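Local coordinates for FixG-related protein (PDB 2R39), which is of unknown function but forms the C-terminal immunoglobulin-like domain of a FixG-related, probably membrane-bound protein thought to bind 4Fe-4S clusters in electron transport, at residues D9-Q21 against E32-Q44. Numbering follows the deposited sequence.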
loop_
_atom_site.group_PDB
_atom_site.type_symbol
_atom_site.label_atom_id
_atom_site.label_comp_id
_atom_site.label_asym_id
_atom_site.label_seq_id
_atom_site.Cartn_x
_atom_site.Cartn_y
_atom_site.Cartn_z
ATOM N N ASP A 9 13.500 12.757 6.423
ATOM C CA ASP A 9 13.374 11.427 5.833
ATOM C C ASP A 9 13.850 11.434 4.393
ATOM O O ASP A 9 13.592 12.410 3.672
ATOM C CB ASP A 9 11.922 10.969 5.864
ATOM C CG ASP A 9 11.423 10.661 7.264
ATOM O OD1 ASP A 9 12.234 10.575 8.216
ATOM O OD2 ASP A 9 10.200 10.496 7.398
ATOM N N PRO A 10 14.565 10.361 3.974
ATOM C CA PRO A 10 15.013 10.211 2.583
ATOM C C PRO A 10 13.872 9.920 1.612
ATOM O O PRO A 10 14.009 10.124 0.406
ATOM C CB PRO A 10 15.979 9.021 2.650
ATOM C CG PRO A 10 15.539 8.236 3.825
ATOM C CD PRO A 10 15.040 9.251 4.822
ATOM N N ALA A 11 12.752 9.449 2.143
ATOM C CA ALA A 11 11.590 9.124 1.331
ATOM C C ALA A 11 10.343 9.534 2.069
ATOM O O ALA A 11 10.370 9.719 3.290
ATOM C CB ALA A 11 11.543 7.611 1.021
ATOM N N GLY A 12 9.247 9.650 1.333
ATOM C CA GLY A 12 7.940 9.882 1.945
ATOM C C GLY A 12 6.919 8.957 1.318
ATOM O O GLY A 12 7.072 8.542 0.174
HETATM N N MSE A 13 5.891 8.608 2.079
HETATM C CA MSE A 13 4.752 7.922 1.517
HETATM C C MSE A 13 3.508 8.328 2.266
HETATM O O MSE A 13 3.521 8.433 3.479
HETATM C CB MSE A 13 4.907 6.395 1.575
HETATM C CG MSE A 13 3.678 5.665 1.022
HETATM SE SE MSE A 13 3.850 3.736 0.928
HETATM C CE MSE A 13 4.026 3.373 2.855
ATOM N N SER A 14 2.442 8.549 1.522
ATOM C CA SER A 14 1.131 8.704 2.115
ATOM C C SER A 14 0.178 7.777 1.387
ATOM O O SER A 14 0.497 7.238 0.322
ATOM C CB SER A 14 0.665 10.173 2.106
ATOM O OG SER A 14 0.593 10.681 0.795
ATOM N N VAL A 15 -0.963 7.541 2.011
ATOM C CA VAL A 15 -1.932 6.571 1.526
ATOM C C VAL A 15 -3.301 7.209 1.584
ATOM O O VAL A 15 -3.646 7.823 2.589
ATOM C CB VAL A 15 -1.944 5.302 2.409
ATOM C CG1 VAL A 15 -3.130 4.378 2.041
ATOM C CG2 VAL A 15 -0.614 4.554 2.277
ATOM N N ILE A 16 -4.055 7.074 0.497
ATOM C CA ILE A 16 -5.487 7.356 0.506
ATOM C C ILE A 16 -6.235 6.070 0.196
ATOM O O ILE A 16 -6.047 5.479 -0.881
ATOM C CB ILE A 16 -5.879 8.432 -0.546
ATOM C CG1 ILE A 16 -5.133 9.748 -0.278
ATOM C CG2 ILE A 16 -7.400 8.636 -0.557
ATOM C CD1 ILE A 16 -5.372 10.833 -1.318
ATOM N N ARG A 17 -7.058 5.620 1.142
ATOM C CA ARG A 17 -8.016 4.571 0.864
ATOM C C ARG A 17 -9.261 5.275 0.344
ATOM O O ARG A 17 -9.737 6.209 0.965
ATOM C CB ARG A 17 -8.336 3.752 2.115
ATOM C CG ARG A 17 -9.389 2.669 1.885
ATOM C CD ARG A 17 -9.746 1.939 3.187
ATOM N NE ARG A 17 -10.732 0.899 2.911
ATOM C CZ ARG A 17 -12.041 1.128 2.826
ATOM N NH1 ARG A 17 -12.509 2.356 3.026
ATOM N NH2 ARG A 17 -12.884 0.135 2.564
ATOM N N ASP A 18 -9.770 4.836 -0.800
ATOM C CA ASP A 18 -10.899 5.512 -1.448
ATOM C C ASP A 18 -12.177 5.460 -0.627
ATOM O O ASP A 18 -12.524 4.426 -0.064
ATOM C CB ASP A 18 -11.127 4.916 -2.829
ATOM C CG ASP A 18 -9.916 5.054 -3.705
ATOM O OD1 ASP A 18 -9.497 6.202 -3.941
ATOM O OD2 ASP A 18 -9.370 4.031 -4.140
ATOM N N ARG A 19 -12.872 6.590 -0.554
ATOM C CA ARG A 19 -14.155 6.634 0.145
ATOM C C ARG A 19 -15.196 5.760 -0.561
ATOM O O ARG A 19 -15.889 4.975 0.089
ATOM C CB ARG A 19 -14.656 8.067 0.293
ATOM C CG ARG A 19 -15.844 8.192 1.231
ATOM C CD ARG A 19 -16.491 9.544 1.114
ATOM N NE ARG A 19 -17.584 9.678 2.068
ATOM C CZ ARG A 19 -18.132 10.834 2.422
ATOM N NH1 ARG A 19 -19.120 10.851 3.306
ATOM N NH2 ARG A 19 -17.688 11.971 1.899
ATOM N N ASN A 20 -15.291 5.881 -1.883
ATOM C CA ASN A 20 -16.242 5.075 -2.645
ATOM C C ASN A 20 -15.643 3.711 -2.986
ATOM O O ASN A 20 -14.891 3.573 -3.958
ATOM C CB ASN A 20 -16.703 5.818 -3.912
ATOM N N GLN A 21 -15.964 2.709 -2.170
ATOM C CA GLN A 21 -15.473 1.350 -2.408
ATOM C C GLN A 21 -16.509 0.521 -3.170
ATOM O O GLN A 21 -17.607 0.240 -2.674
ATOM C CB GLN A 21 -15.035 0.672 -1.098
ATOM C CG GLN A 21 -13.827 1.343 -0.422
ATOM C CD GLN A 21 -12.483 1.070 -1.130
ATOM O OE1 GLN A 21 -12.315 0.041 -1.764
ATOM N NE2 GLN A 21 -11.535 1.999 -1.007
ATOM N N GLU A 32 -12.495 -6.822 -2.518
ATOM C CA GLU A 32 -11.450 -5.894 -2.901
ATOM C C GLU A 32 -11.576 -4.579 -2.144
ATOM O O GLU A 32 -12.689 -4.192 -1.775
ATOM C CB GLU A 32 -11.569 -5.636 -4.399
ATOM C CG GLU A 32 -10.331 -5.053 -5.012
ATOM C CD GLU A 32 -10.346 -5.136 -6.507
ATOM O OE1 GLU A 32 -11.288 -4.575 -7.107
ATOM O OE2 GLU A 32 -9.404 -5.755 -7.068
ATOM N N ASN A 33 -10.440 -3.923 -1.883
ATOM C CA ASN A 33 -10.407 -2.515 -1.460
ATOM C C ASN A 33 -9.405 -1.800 -2.332
ATOM O O ASN A 33 -8.349 -2.361 -2.614
ATOM C CB ASN A 33 -9.919 -2.354 -0.004
ATOM C CG ASN A 33 -11.024 -2.500 1.032
ATOM O OD1 ASN A 33 -10.861 -2.074 2.179
ATOM N ND2 ASN A 33 -12.120 -3.130 0.658
ATOM N N THR A 34 -9.702 -0.566 -2.731
ATOM C CA THR A 34 -8.768 0.229 -3.540
ATOM C C THR A 34 -8.089 1.351 -2.747
ATOM O O THR A 34 -8.675 1.930 -1.816
ATOM C CB THR A 34 -9.432 0.840 -4.788
ATOM O OG1 THR A 34 -10.523 1.677 -4.386
ATOM C CG2 THR A 34 -9.928 -0.248 -5.741
ATOM N N TYR A 35 -6.855 1.648 -3.152
ATOM C CA TYR A 35 -5.967 2.596 -2.488
ATOM C C TYR A 35 -5.160 3.379 -3.516
ATOM O O TYR A 35 -4.942 2.905 -4.635
ATOM C CB TYR A 35 -4.965 1.857 -1.587
ATOM C CG TYR A 35 -5.594 0.898 -0.604
ATOM C CD1 TYR A 35 -5.934 1.311 0.680
ATOM C CD2 TYR A 35 -5.857 -0.430 -0.964
ATOM C CE1 TYR A 35 -6.523 0.415 1.598
ATOM C CE2 TYR A 35 -6.449 -1.319 -0.065
ATOM C CZ TYR A 35 -6.777 -0.892 1.208
ATOM O OH TYR A 35 -7.345 -1.778 2.096
ATOM N N THR A 36 -4.691 4.559 -3.120
ATOM C CA THR A 36 -3.629 5.241 -3.859
ATOM C C THR A 36 -2.465 5.554 -2.925
ATOM O O THR A 36 -2.635 6.219 -1.894
ATOM C CB THR A 36 -4.143 6.518 -4.540
ATOM O OG1 THR A 36 -5.257 6.178 -5.371
ATOM C CG2 THR A 36 -3.051 7.152 -5.404
ATOM N N LEU A 37 -1.291 5.037 -3.271
ATOM C CA LEU A 37 -0.066 5.376 -2.554
ATOM C C LEU A 37 0.603 6.586 -3.211
ATOM O O LEU A 37 0.720 6.636 -4.421
ATOM C CB LEU A 37 0.910 4.188 -2.529
ATOM C CG LEU A 37 0.436 2.796 -2.090
ATOM C CD1 LEU A 37 1.631 1.829 -1.939
ATOM C CD2 LEU A 37 -0.362 2.825 -0.825
ATOM N N LYS A 38 1.023 7.557 -2.405
ATOM C CA LYS A 38 1.851 8.667 -2.884
ATOM C C LYS A 38 3.252 8.502 -2.311
ATOM O O LYS A 38 3.425 8.430 -1.098
ATOM C CB LYS A 38 1.258 10.008 -2.447
ATOM C CG LYS A 38 2.090 11.235 -2.843
ATOM C CD LYS A 38 1.446 12.549 -2.374
ATOM C CE LYS A 38 0.183 12.878 -3.169
ATOM N NZ LYS A 38 -0.456 14.192 -2.795
ATOM N N VAL A 39 4.246 8.426 -3.186
ATOM C CA VAL A 39 5.613 8.169 -2.766
ATOM C C VAL A 39 6.523 9.292 -3.247
ATOM O O VAL A 39 6.440 9.718 -4.392
ATOM C CB VAL A 39 6.121 6.801 -3.315
ATOM C CG1 VAL A 39 7.619 6.647 -3.107
ATOM C CG2 VAL A 39 5.361 5.629 -2.681
ATOM N N ILE A 40 7.393 9.773 -2.371
ATOM C CA ILE A 40 8.377 10.765 -2.793
ATOM C C ILE A 40 9.811 10.372 -2.438
ATOM O O ILE A 40 10.077 9.867 -1.345
ATOM C CB ILE A 40 8.029 12.207 -2.314
ATOM C CG1 ILE A 40 9.152 13.174 -2.708
ATOM C CG2 ILE A 40 7.751 12.272 -0.828
ATOM C CD1 ILE A 40 8.721 14.571 -2.756
ATOM N N ASN A 41 10.716 10.572 -3.394
ATOM C CA ASN A 41 12.144 10.453 -3.162
ATOM C C ASN A 41 12.681 11.832 -2.772
ATOM O O ASN A 41 12.694 12.753 -3.589
ATOM C CB ASN A 41 12.817 9.962 -4.437
ATOM C CG ASN A 41 14.329 9.808 -4.305
ATOM O OD1 ASN A 41 14.946 10.196 -3.302
ATOM N ND2 ASN A 41 14.928 9.238 -5.332
ATOM N N LYS A 42 13.114 11.976 -1.525
ATOM C CA LYS A 42 13.560 13.285 -1.029
ATOM C C LYS A 42 15.075 13.451 -1.109
ATOM O O LYS A 42 15.631 14.426 -0.593
ATOM C CB LYS A 42 13.075 13.505 0.400
ATOM C CG LYS A 42 11.562 13.541 0.541
ATOM C CD LYS A 42 11.165 13.841 1.979
ATOM C CE LYS A 42 9.733 13.443 2.228
ATOM N NZ LYS A 42 9.186 14.255 3.326
ATOM N N THR A 43 15.732 12.501 -1.774
ATOM C CA THR A 43 17.185 12.503 -1.924
ATOM C C THR A 43 17.542 13.035 -3.311
ATOM O O THR A 43 16.645 13.281 -4.149
ATOM C CB THR A 43 17.778 11.087 -1.735
ATOM O OG1 THR A 43 17.475 10.265 -2.891
ATOM C CG2 THR A 43 17.197 10.418 -0.469
ATOM N N GLN A 44 18.852 13.213 -3.548
ATOM C CA GLN A 44 19.332 13.736 -4.818
ATOM C C GLN A 44 19.810 12.622 -5.750
ATOM O O GLN A 44 20.389 12.898 -6.792
ATOM C CB GLN A 44 20.436 14.781 -4.600
ATOM C CG GLN A 44 19.980 16.040 -3.873
ATOM C CD GLN A 44 18.798 16.734 -4.555
ATOM O OE1 GLN A 44 17.712 16.911 -3.930
ATOM N NE2 GLN A 44 19.003 17.119 -5.838
#
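Arg17 reaches Asn33 side-on: Arg17 NE and NH2 both donate to Asn33 OD1, at 3.1 and 3.0 Å. The oxygen lies in the guanidinium plane, yet both donors stand well above the amide plane on the same face, the two planes being 66° apart; the same oxygen also accepts from Ile115 N of the facing sheet. An extended side chain, with CG opposite the backbone N (chi1 177°), carries the group there past Tyr35, and Arg17 CG lies 3.7 Å from Tyr35 CE1. Over the centre of the guanidinium sits Gln21 NE2.

The Gln21 and Thr34 side chains run past one another, pointing opposite ways; the Gln21 amide bonds the Thr34 backbone twice. Gln21 OE1 accepts from Thr34 N on an in-plane lone pair (2.9 Å), while NE2 donates to Thr34 O, again on a lone pair, and also to Asp18 O. The Asp18 side chain lies roughly perpendicular to that of Thr34; Asp18 OD2 accepts from Thr34 OG1 on the anti side at 2.6 Å.

Toward the other end of the contact, strands 11-17 and 32-41 pair antiparallel (170°), with hydrogen-bonded pairs Gly12-Ile40, Ser14-Lys38 and Ile16-Thr36. On the face bearing Met13, Val15 and Leu37, the last two lie alongside each other (Val15 CG2 to Leu37 CD2, 3.6 Å), and Met13 SE meets Leu37 CD1 at 4.1 Å. That face packs on the second sheet of the immunoglobulin-like sandwich, through Phe97 and Leu99, and Tyr35 OH bonds to Arg113 O there.

The chemistry thus changes along the edge-strand pairing: apolar contacts serve the sandwich interior, whereas past the end of strand 11-17 Asp18 N and the Asp18 and Gln21 side chains keep the loop bonded to Thr34, still in its strand.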